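Local coordinates for protein TarM (Staphylococcus aureus subsp. aureus 21178, PDB 4X7R) that belongs to the GT-B class of glycosyltransferases, with two Rossmann-like domains and a long antiparallel sheet, and holds uridine-5'-diphosphate in this model, at residues E10-N14 / I50-L54; Q316-G322 / E391-V397; M413-P418 / F466-R471. The protein carries 1 engineered substitution. One frame throughout, in Å; residues are numbered along the deposited sequence.

Interaction 1 of 3, residues E10-N14 / I50-L54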
loop_
_atom_site.group_PDB
_atom_site.type_symbol
_atom_site.label_atom_id
_atom_site.label_comp_id
_atom_site.label_asym_id
_atom_site.label_seq_id
_atom_site.Cartn_x
_atom_site.Cartn_y
_atom_site.Cartn_z
ATOM N N GLU A 10 -5.702 1.427 -3.452
ATOM C CA GLU A 10 -6.483 0.860 -2.346
ATOM C C GLU A 10 -5.871 1.198 -1.010
ATOM O O GLU A 10 -4.722 1.662 -0.938
ATOM C CB GLU A 10 -6.473 -0.683 -2.452
ATOM C CG GLU A 10 -5.128 -1.334 -2.107
ATOM C CD GLU A 10 -5.118 -2.847 -1.999
ATOM O OE1 GLU A 10 -5.979 -3.423 -1.296
ATOM O OE2 GLU A 10 -4.184 -3.452 -2.564
ATOM N N LEU A 11 -6.627 0.907 0.058
ATOM C CA LEU A 11 -6.202 0.981 1.453
ATOM C C LEU A 11 -6.399 -0.407 2.028
ATOM O O LEU A 11 -7.384 -1.070 1.717
ATOM C CB LEU A 11 -7.017 1.993 2.282
ATOM C CG LEU A 11 -6.794 3.488 2.022
ATOM C CD1 LEU A 11 -7.636 4.308 2.967
ATOM C CD2 LEU A 11 -5.302 3.881 2.139
ATOM N N ASP A 12 -5.449 -0.858 2.830
ATOM C CA ASP A 12 -5.488 -2.134 3.519
ATOM C C ASP A 12 -4.660 -2.076 4.800
ATOM O O ASP A 12 -3.889 -1.130 4.985
ATOM C CB ASP A 12 -5.084 -3.322 2.608
ATOM C CG ASP A 12 -5.908 -4.570 2.911
ATOM O OD1 ASP A 12 -6.549 -4.615 3.984
ATOM O OD2 ASP A 12 -5.929 -5.485 2.070
ATOM N N VAL A 13 -4.819 -3.085 5.672
ATOM C CA VAL A 13 -4.190 -3.195 6.998
ATOM C C VAL A 13 -2.712 -3.599 7.076
ATOM O O VAL A 13 -2.100 -3.404 8.137
ATOM C CB VAL A 13 -5.046 -4.012 7.999
ATOM C CG1 VAL A 13 -6.391 -3.343 8.244
ATOM C CG2 VAL A 13 -5.219 -5.456 7.531
ATOM N N ASN A 14 -2.141 -4.239 6.067
ATOM C CA ASN A 14 -0.729 -4.579 6.332
ATOM C C ASN A 14 0.206 -3.957 5.294
ATOM O O ASN A 14 1.009 -4.656 4.680
ATOM C CB ASN A 14 -0.530 -6.108 6.541
ATOM C CG ASN A 14 -0.902 -6.710 7.908
ATOM O OD1 ASN A 14 -0.671 -7.907 8.146
ATOM N ND2 ASN A 14 -1.471 -5.940 8.848
ATOM N N ILE A 50 -12.151 -2.811 6.927
ATOM C CA ILE A 50 -10.741 -2.422 6.729
ATOM C C ILE A 50 -10.524 -1.051 7.398
ATOM O O ILE A 50 -9.592 -0.892 8.194
ATOM C CB ILE A 50 -10.336 -2.404 5.220
ATOM C CG1 ILE A 50 -10.576 -3.765 4.472
ATOM C CG2 ILE A 50 -8.920 -1.843 5.004
ATOM C CD1 ILE A 50 -9.769 -4.994 4.943
ATOM N N ILE A 51 -11.406 -0.083 7.088
ATOM C CA ILE A 51 -11.360 1.272 7.627
ATOM C C ILE A 51 -11.398 1.309 9.171
ATOM O O ILE A 51 -10.508 1.925 9.791
ATOM C CB ILE A 51 -12.391 2.202 6.931
ATOM C CG1 ILE A 51 -12.153 2.292 5.387
ATOM C CG2 ILE A 51 -12.436 3.592 7.581
ATOM C CD1 ILE A 51 -10.615 2.592 4.910
ATOM N N LYS A 52 -12.372 0.584 9.784
ATOM C CA LYS A 52 -12.516 0.481 11.233
ATOM C C LYS A 52 -11.231 -0.046 11.855
ATOM O O LYS A 52 -10.776 0.518 12.849
ATOM C CB LYS A 52 -13.685 -0.452 11.626
ATOM C CG LYS A 52 -15.079 0.072 11.327
ATOM C CD LYS A 52 -16.126 -0.904 11.861
ATOM C CE LYS A 52 -17.498 -0.745 11.246
ATOM N NZ LYS A 52 -18.166 0.520 11.657
ATOM N N ALA A 53 -10.627 -1.107 11.254
ATOM C CA ALA A 53 -9.388 -1.715 11.746
ATOM C C ALA A 53 -8.212 -0.729 11.698
ATOM O O ALA A 53 -7.489 -0.623 12.683
ATOM C CB ALA A 53 -9.061 -2.964 10.944
ATOM N N LEU A 54 -8.040 0.001 10.570
ATOM C CA LEU A 54 -6.969 0.996 10.376
ATOM C C LEU A 54 -7.103 2.145 11.359
ATOM O O LEU A 54 -6.092 2.657 11.843
ATOM C CB LEU A 54 -6.983 1.552 8.938
ATOM C CG LEU A 54 -6.449 0.672 7.816
ATOM C CD1 LEU A 54 -6.819 1.243 6.461
ATOM C CD2 LEU A 54 -4.939 0.467 7.945
#
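Leu11, Asp12 and Val13, in the loop after the first strand of the N-terminal Rossmann-like domain, lie against Ile50, Ile51, Ala53 and Leu54 of helix 47-56. This helix makes the beta-alpha-beta crossover from strand 36-40 to strand 66-68, neighbours in a parallel sheet of order 3-2-1-4-5-6-7, so the contact ties the loop leaving strand 3-7 to the crossover helix. Val13 does much of the work. Its CG1, anti to the carbonyl carbon (chi1 -62°), is directed at the helix, where it meets Ala53 CB at 3.8 Å and Leu54 CG at 4.0 Å, with Ile50 CG2 a little farther away. The CD2 branch of Leu54 lies against the loop backbone, 3.5 Å from Asp12 O, with Val13 CA somewhat farther off. The CB of Asp12 is directed away from the helix, yet its carboxylate comes back, and Ile50 CD1 sits 3.4 Å from Asp12 OD1. That oxygen is also engaged within the loop: Val13 N donates to Asp12 OD1 at 2.9 Å with an N-H...O angle of 147°, approaching from the anti side, 31° out of the carboxylate plane. The bond ties the carboxylate to the backbone beside Val13, which is consistent with OD1 being held where the isoleucine methyl can cover it. Polar anchoring of Leu11 comes from outside the two segments: Lys44 NZ bonds to its O, and Tyr47 OH pairs with its N. Its side chain is buried among Phe23, Ile38 and Met66, and lies about 7 Å from the 2-deoxy-6-O-sulfo-2-(sulfoamino)-alpha-D-glucopyranose of the bound glycan. On the helix, the side chain of Ile51 crosses Leu11 obliquely, bringing Ile51 CD1 to 3.9 Å from Leu11 CD1.

Interaction 2 of 3, residues Q316-G322 / E391-V397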
loop_
_atom_site.group_PDB
_atom_site.type_symbol
_atom_site.label_atom_id
_atom_site.label_comp_id
_atom_site.label_asym_id
_atom_site.label_seq_id
_atom_site.Cartn_x
_atom_site.Cartn_y
_atom_site.Cartn_z
ATOM N N GLN A 316 18.024 0.252 24.576
ATOM C CA GLN A 316 18.223 -1.186 24.545
ATOM C C GLN A 316 19.728 -1.504 24.627
ATOM O O GLN A 316 20.471 -1.190 23.695
ATOM C CB GLN A 316 17.573 -1.806 23.293
ATOM C CG GLN A 316 17.856 -3.301 23.108
ATOM C CD GLN A 316 17.310 -4.152 24.230
ATOM O OE1 GLN A 316 17.872 -4.213 25.330
ATOM N NE2 GLN A 316 16.212 -4.840 23.967
ATOM N N THR A 317 20.176 -2.092 25.755
ATOM C CA THR A 317 21.593 -2.446 25.934
ATOM C C THR A 317 21.887 -3.814 25.317
ATOM O O THR A 317 23.043 -4.110 25.005
ATOM C CB THR A 317 22.061 -2.298 27.394
ATOM O OG1 THR A 317 21.188 -3.029 28.260
ATOM C CG2 THR A 317 22.155 -0.841 27.837
ATOM N N GLU A 318 20.834 -4.635 25.132
ATOM C CA GLU A 318 20.937 -5.961 24.514
ATOM C C GLU A 318 21.185 -5.846 23.007
ATOM O O GLU A 318 20.644 -4.952 22.347
ATOM C CB GLU A 318 19.680 -6.800 24.767
ATOM C CG GLU A 318 19.630 -7.450 26.134
ATOM C CD GLU A 318 18.237 -7.808 26.616
ATOM O OE1 GLU A 318 17.380 -8.206 25.794
ATOM O OE2 GLU A 318 18.005 -7.687 27.842
ATOM N N LYS A 319 21.999 -6.765 22.470
ATOM C CA LYS A 319 22.389 -6.799 21.061
ATOM C C LYS A 319 21.222 -7.221 20.153
ATOM O O LYS A 319 21.159 -8.358 19.678
ATOM C CB LYS A 319 23.632 -7.680 20.861
ATOM C CG LYS A 319 24.839 -7.238 21.673
ATOM C CD LYS A 319 25.790 -8.390 21.892
ATOM C CE LYS A 319 26.946 -7.967 22.748
ATOM N NZ LYS A 319 28.121 -8.846 22.533
ATOM N N ILE A 320 20.282 -6.295 19.934
ATOM C CA ILE A 320 19.130 -6.538 19.079
ATOM C C ILE A 320 19.212 -5.586 17.891
ATOM O O ILE A 320 19.216 -4.363 18.073
ATOM C CB ILE A 320 17.765 -6.428 19.831
ATOM C CG1 ILE A 320 17.765 -7.084 21.245
ATOM C CG2 ILE A 320 16.579 -6.875 18.957
ATOM C CD1 ILE A 320 17.916 -8.589 21.324
ATOM N N VAL A 321 19.304 -6.154 16.680
ATOM C CA VAL A 321 19.335 -5.388 15.434
ATOM C C VAL A 321 17.957 -5.542 14.811
ATOM O O VAL A 321 17.493 -6.666 14.606
ATOM C CB VAL A 321 20.482 -5.811 14.477
ATOM C CG1 VAL A 321 20.393 -5.068 13.150
ATOM C CG2 VAL A 321 21.843 -5.583 15.117
ATOM N N GLY A 322 17.296 -4.422 14.564
ATOM C CA GLY A 322 15.954 -4.430 14.000
ATOM C C GLY A 322 15.868 -4.082 12.531
ATOM O O GLY A 322 16.756 -3.419 11.987
ATOM N N GLU A 391 11.655 0.122 20.480
ATOM C CA GLU A 391 12.166 0.203 21.855
ATOM C C GLU A 391 13.068 -1.009 22.152
ATOM O O GLU A 391 14.073 -0.879 22.856
ATOM C CB GLU A 391 11.002 0.241 22.867
ATOM C CG GLU A 391 9.935 1.293 22.601
ATOM C CD GLU A 391 8.962 1.517 23.743
ATOM O OE1 GLU A 391 9.395 1.992 24.819
ATOM O OE2 GLU A 391 7.756 1.235 23.553
ATOM N N ASP A 392 12.715 -2.178 21.581
ATOM C CA ASP A 392 13.447 -3.434 21.744
ATOM C C ASP A 392 14.764 -3.497 20.966
ATOM O O ASP A 392 15.564 -4.389 21.231
ATOM C CB ASP A 392 12.554 -4.632 21.365
ATOM C CG ASP A 392 11.355 -4.858 22.268
ATOM O OD1 ASP A 392 11.527 -4.789 23.515
ATOM O OD2 ASP A 392 10.257 -5.164 21.736
ATOM N N PHE A 393 14.990 -2.584 19.998
ATOM C CA PHE A 393 16.215 -2.619 19.188
ATOM C C PHE A 393 17.303 -1.687 19.706
ATOM O O PHE A 393 17.000 -0.596 20.181
ATOM C CB PHE A 393 15.933 -2.312 17.701
ATOM C CG PHE A 393 14.712 -2.919 17.039
ATOM C CD1 PHE A 393 14.358 -4.248 17.265
ATOM C CD2 PHE A 393 13.974 -2.192 16.108
ATOM C CE1 PHE A 393 13.246 -4.813 16.625
ATOM C CE2 PHE A 393 12.868 -2.760 15.463
ATOM C CZ PHE A 393 12.509 -4.065 15.726
ATOM N N LYS A 394 18.575 -2.120 19.608
ATOM C CA LYS A 394 19.755 -1.326 19.981
ATOM C C LYS A 394 20.107 -0.396 18.789
ATOM O O LYS A 394 20.526 0.752 18.977
ATOM C CB LYS A 394 20.937 -2.256 20.320
ATOM C CG LYS A 394 22.163 -1.524 20.854
ATOM C CD LYS A 394 23.077 -2.440 21.620
ATOM C CE LYS A 394 24.140 -1.647 22.334
ATOM N NZ LYS A 394 24.894 -2.491 23.293
ATOM N N LEU A 395 19.918 -0.920 17.564
ATOM C CA LEU A 395 20.130 -0.226 16.299
ATOM C C LEU A 395 19.264 -0.841 15.211
ATOM O O LEU A 395 18.707 -1.929 15.378
ATOM C CB LEU A 395 21.620 -0.178 15.884
ATOM C CG LEU A 395 22.296 -1.511 15.579
ATOM C CD1 LEU A 395 22.670 -1.614 14.121
ATOM C CD2 LEU A 395 23.507 -1.685 16.427
ATOM N N VAL A 396 19.149 -0.129 14.097
ATOM C CA VAL A 396 18.365 -0.548 12.945
ATOM C C VAL A 396 19.291 -0.609 11.725
ATOM O O VAL A 396 20.311 0.079 11.660
ATOM C CB VAL A 396 17.092 0.339 12.785
ATOM C CG1 VAL A 396 16.532 0.324 11.370
ATOM C CG2 VAL A 396 16.021 -0.063 13.798
ATOM N N VAL A 397 18.964 -1.495 10.799
ATOM C CA VAL A 397 19.768 -1.717 9.618
ATOM C C VAL A 397 18.939 -1.540 8.334
ATOM O O VAL A 397 17.731 -1.824 8.330
ATOM C CB VAL A 397 20.451 -3.102 9.741
ATOM C CG1 VAL A 397 19.429 -4.235 9.697
ATOM C CG2 VAL A 397 21.531 -3.291 8.701
#
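Lys394 threads its side chain along the turn formed by Gln316, Thr317 and Glu318, just before two neighbouring parallel strands, 320-324 and 395-398, begin to pair. Its CB is 3.4 Å from Glu318 O. With CG anti to the backbone N (chi1 -174°) and the chain extended beyond it, the methylenes follow the turn: CG lies 3.3 Å from Gln316 O, CD is shared about equally between Gln316 O and Glu318 O, and CE nears Thr317 O. At the tip, NZ bonds to Thr317 O at 3.0 Å, from above the carbonyl plane, and outside the two segments it also reaches Val457 O and the carboxylate of Asp460, the latter a salt bridge. The turn is gripped from its other end by Gln316, whose chain bends at chi2; its NE2 donates to Asp392 O at 2.8 Å and 160°, while OE1 accepts from Glu318 N. Backbone pairing then takes over, with Lys394 N to Ile320 O at 2.8 Å, Gly322 N to Leu395 O at 3.0 Å and Val397 N to Gly322 O at 3.2 Å. These strands are the first and fourth of a parallel sheet of order 3-2-1-4-5-6, so the contact spans the switch point of the C-terminal Rossmann-like domain. On one face of the sheet Val321 packs against Leu395 and Val397; on the other, Gly322 CA stands 3.5 Å from the centroid of the Phe393 ring, only 6° off its normal, a CH-pi contact, while Ile320 CG2 meets the ring near its plane. Two carbonyl acceptors and the Asp460 carboxylate around the Lys394 amine would probably favour its charged form. The extended methylenes cover the turn, and the amine joins it to helices 446-457 and 460-477.

Interaction 3 of 3, residues M413-P418 / F466-R471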
loop_
_atom_site.group_PDB
_atom_site.type_symbol
_atom_site.label_atom_id
_atom_site.label_comp_id
_atom_site.label_asym_id
_atom_site.label_seq_id
_atom_site.Cartn_x
_atom_site.Cartn_y
_atom_site.Cartn_z
ATOM N N MET A 413 15.306 6.561 13.918
ATOM C CA MET A 413 16.068 7.718 14.390
ATOM C C MET A 413 15.255 8.543 15.385
ATOM O O MET A 413 15.808 8.998 16.396
ATOM C CB MET A 413 16.566 8.551 13.214
ATOM C CG MET A 413 17.695 7.857 12.469
ATOM S SD MET A 413 18.239 8.705 10.984
ATOM C CE MET A 413 19.054 10.110 11.690
ATOM N N ILE A 414 13.935 8.676 15.140
ATOM C CA ILE A 414 13.015 9.362 16.073
ATOM C C ILE A 414 12.995 8.612 17.436
ATOM O O ILE A 414 13.040 9.252 18.484
ATOM C CB ILE A 414 11.603 9.564 15.468
ATOM C CG1 ILE A 414 11.674 10.476 14.237
ATOM C CG2 ILE A 414 10.599 10.126 16.500
ATOM C CD1 ILE A 414 10.564 10.280 13.297
ATOM N N SER A 415 13.035 7.262 17.409
ATOM C CA SER A 415 13.074 6.456 18.633
ATOM C C SER A 415 14.494 6.288 19.184
ATOM O O SER A 415 14.728 5.382 19.979
ATOM C CB SER A 415 12.397 5.109 18.411
ATOM O OG SER A 415 10.992 5.295 18.377
ATOM N N LYS A 416 15.441 7.172 18.773
ATOM C CA LYS A 416 16.858 7.163 19.198
ATOM C C LYS A 416 17.579 5.831 18.892
ATOM O O LYS A 416 18.473 5.414 19.638
ATOM C CB LYS A 416 17.013 7.558 20.682
ATOM C CG LYS A 416 16.556 8.961 21.042
ATOM C CD LYS A 416 16.789 9.207 22.525
ATOM C CE LYS A 416 16.428 10.607 22.944
ATOM N NZ LYS A 416 16.471 10.777 24.426
ATOM N N ARG A 417 17.171 5.161 17.795
ATOM C CA ARG A 417 17.751 3.896 17.333
ATOM C C ARG A 417 18.595 4.226 16.100
ATOM O O ARG A 417 18.046 4.607 15.067
ATOM C CB ARG A 417 16.654 2.826 17.026
ATOM C CG ARG A 417 15.689 2.518 18.198
ATOM C CD ARG A 417 16.401 2.449 19.538
ATOM N NE ARG A 417 15.571 1.993 20.653
ATOM C CZ ARG A 417 15.502 2.602 21.837
ATOM N NH1 ARG A 417 16.141 3.746 22.042
ATOM N NH2 ARG A 417 14.773 2.083 22.814
ATOM N N PRO A 418 19.933 4.224 16.218
ATOM C CA PRO A 418 20.758 4.614 15.055
ATOM C C PRO A 418 20.653 3.637 13.896
ATOM O O PRO A 418 20.389 2.451 14.096
ATOM C CB PRO A 418 22.179 4.712 15.625
ATOM C CG PRO A 418 22.173 3.842 16.846
ATOM C CD PRO A 418 20.766 3.849 17.386
ATOM N N PHE A 466 24.721 8.164 19.357
ATOM C CA PHE A 466 24.308 8.182 17.951
ATOM C C PHE A 466 22.806 8.372 17.865
ATOM O O PHE A 466 22.357 9.277 17.160
ATOM C CB PHE A 466 24.763 6.902 17.221
ATOM C CG PHE A 466 26.147 6.920 16.602
ATOM C CD1 PHE A 466 27.129 7.790 17.067
ATOM C CD2 PHE A 466 26.482 6.030 15.590
ATOM C CE1 PHE A 466 28.408 7.797 16.499
ATOM C CE2 PHE A 466 27.766 6.022 15.040
ATOM C CZ PHE A 466 28.724 6.899 15.505
ATOM N N GLY A 467 22.066 7.588 18.653
ATOM C CA GLY A 467 20.609 7.639 18.719
ATOM C C GLY A 467 20.069 8.989 19.142
ATOM O O GLY A 467 19.136 9.510 18.524
ATOM N N SER A 468 20.686 9.578 20.184
ATOM C CA SER A 468 20.326 10.895 20.727
ATOM C C SER A 468 20.498 11.991 19.651
ATOM O O SER A 468 19.586 12.785 19.446
ATOM C CB SER A 468 21.158 11.204 21.978
ATOM O OG SER A 468 20.502 10.831 23.185
ATOM N N LYS A 469 21.648 11.993 18.939
ATOM C CA LYS A 469 21.941 12.930 17.852
ATOM C C LYS A 469 20.978 12.692 16.665
ATOM O O LYS A 469 20.579 13.652 16.003
ATOM C CB LYS A 469 23.402 12.776 17.392
ATOM C CG LYS A 469 24.439 13.394 18.329
ATOM C CD LYS A 469 24.742 14.840 17.932
ATOM C CE LYS A 469 25.163 15.693 19.107
ATOM N NZ LYS A 469 25.023 17.147 18.815
ATOM N N ALA A 470 20.590 11.411 16.420
ATOM C CA ALA A 470 19.671 11.009 15.344
ATOM C C ALA A 470 18.302 11.666 15.464
ATOM O O ALA A 470 17.841 12.257 14.485
ATOM C CB ALA A 470 19.543 9.493 15.274
ATOM N N ARG A 471 17.680 11.612 16.667
ATOM C CA ARG A 471 16.352 12.216 16.943
ATOM C C ARG A 471 16.438 13.739 16.783
ATOM O O ARG A 471 15.592 14.337 16.119
ATOM C CB ARG A 471 15.823 11.796 18.334
ATOM C CG ARG A 471 14.908 12.817 19.014
ATOM C CD ARG A 471 14.342 12.349 20.342
ATOM N NE ARG A 471 13.168 11.532 20.086
ATOM C CZ ARG A 471 11.915 11.950 20.198
ATOM N NH1 ARG A 471 11.649 13.157 20.684
ATOM N NH2 ARG A 471 10.915 11.149 19.865
#
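Arg471 turns its guanidinium edge toward the last turn of helix 407-414 and grips a carbonyl there. Its CG is anti to the backbone N, and a bend at chi3 (-83°) swings NE round to Ile414 O, a bond of 2.8 Å and 147° lying in the carbonyl plane. NH2 of Arg471 adds a weak bond to Ile414 O at 3.2 Å, and its stronger partner is His309 O, so the group links the helix end to a neighbouring loop. Lys416, its chain extended beyond CG, passes at a slant to Arg471, and its CE packs 3.8 Å from Arg471 CD. The backbone of Lys416 makes the sharp turn here: with positive phi it is the C-prime residue of a Schellman motif, bonded through Lys416 N to Met413 O and followed by Arg417 N to Ala412 O. The motif presses the chain onto Gly467 of helix 460-477, in the C-terminal Rossmann-like domain. Two reciprocal CA-H...O contacts mark the meeting, Gly467 CA to Lys416 O at 3.2 Å and Lys416 CA to Gly467 O at 3.3 Å. Met413 folds back at chi3 (71°), so that CB, CG and CE all touch Ala470 CB, CE at 3.7 Å. Beyond the turn, Pro418 sets its CB 3.7 Å from Phe466 CB, while the Phe466 ring leads away to stack edge-to-face with Tyr439.

Interactions 2 and 3 belong to one domain, their centres 12 Å apart, and they touch: Val396 N lies 2.9 Å from Pro418 O, and Glu391 O 3.0 Å from Arg417 NH2, both probable hydrogen bonds. Strand 395-398 leads into helix 407-414, and helix 460-477 packs near both contacts. Interaction 1 stands apart in the other Rossmann-like domain, its centre about 29 and 30 Å from theirs. The chemistry follows position: interaction 2, inside a sheet, rests on main-chain pairing with polar clasps at its exposed turn; interaction 3, the more buried, joins a helix end to a helix through one arginine and close backbone contact; interaction 1, partly buried, relies on methyl groups.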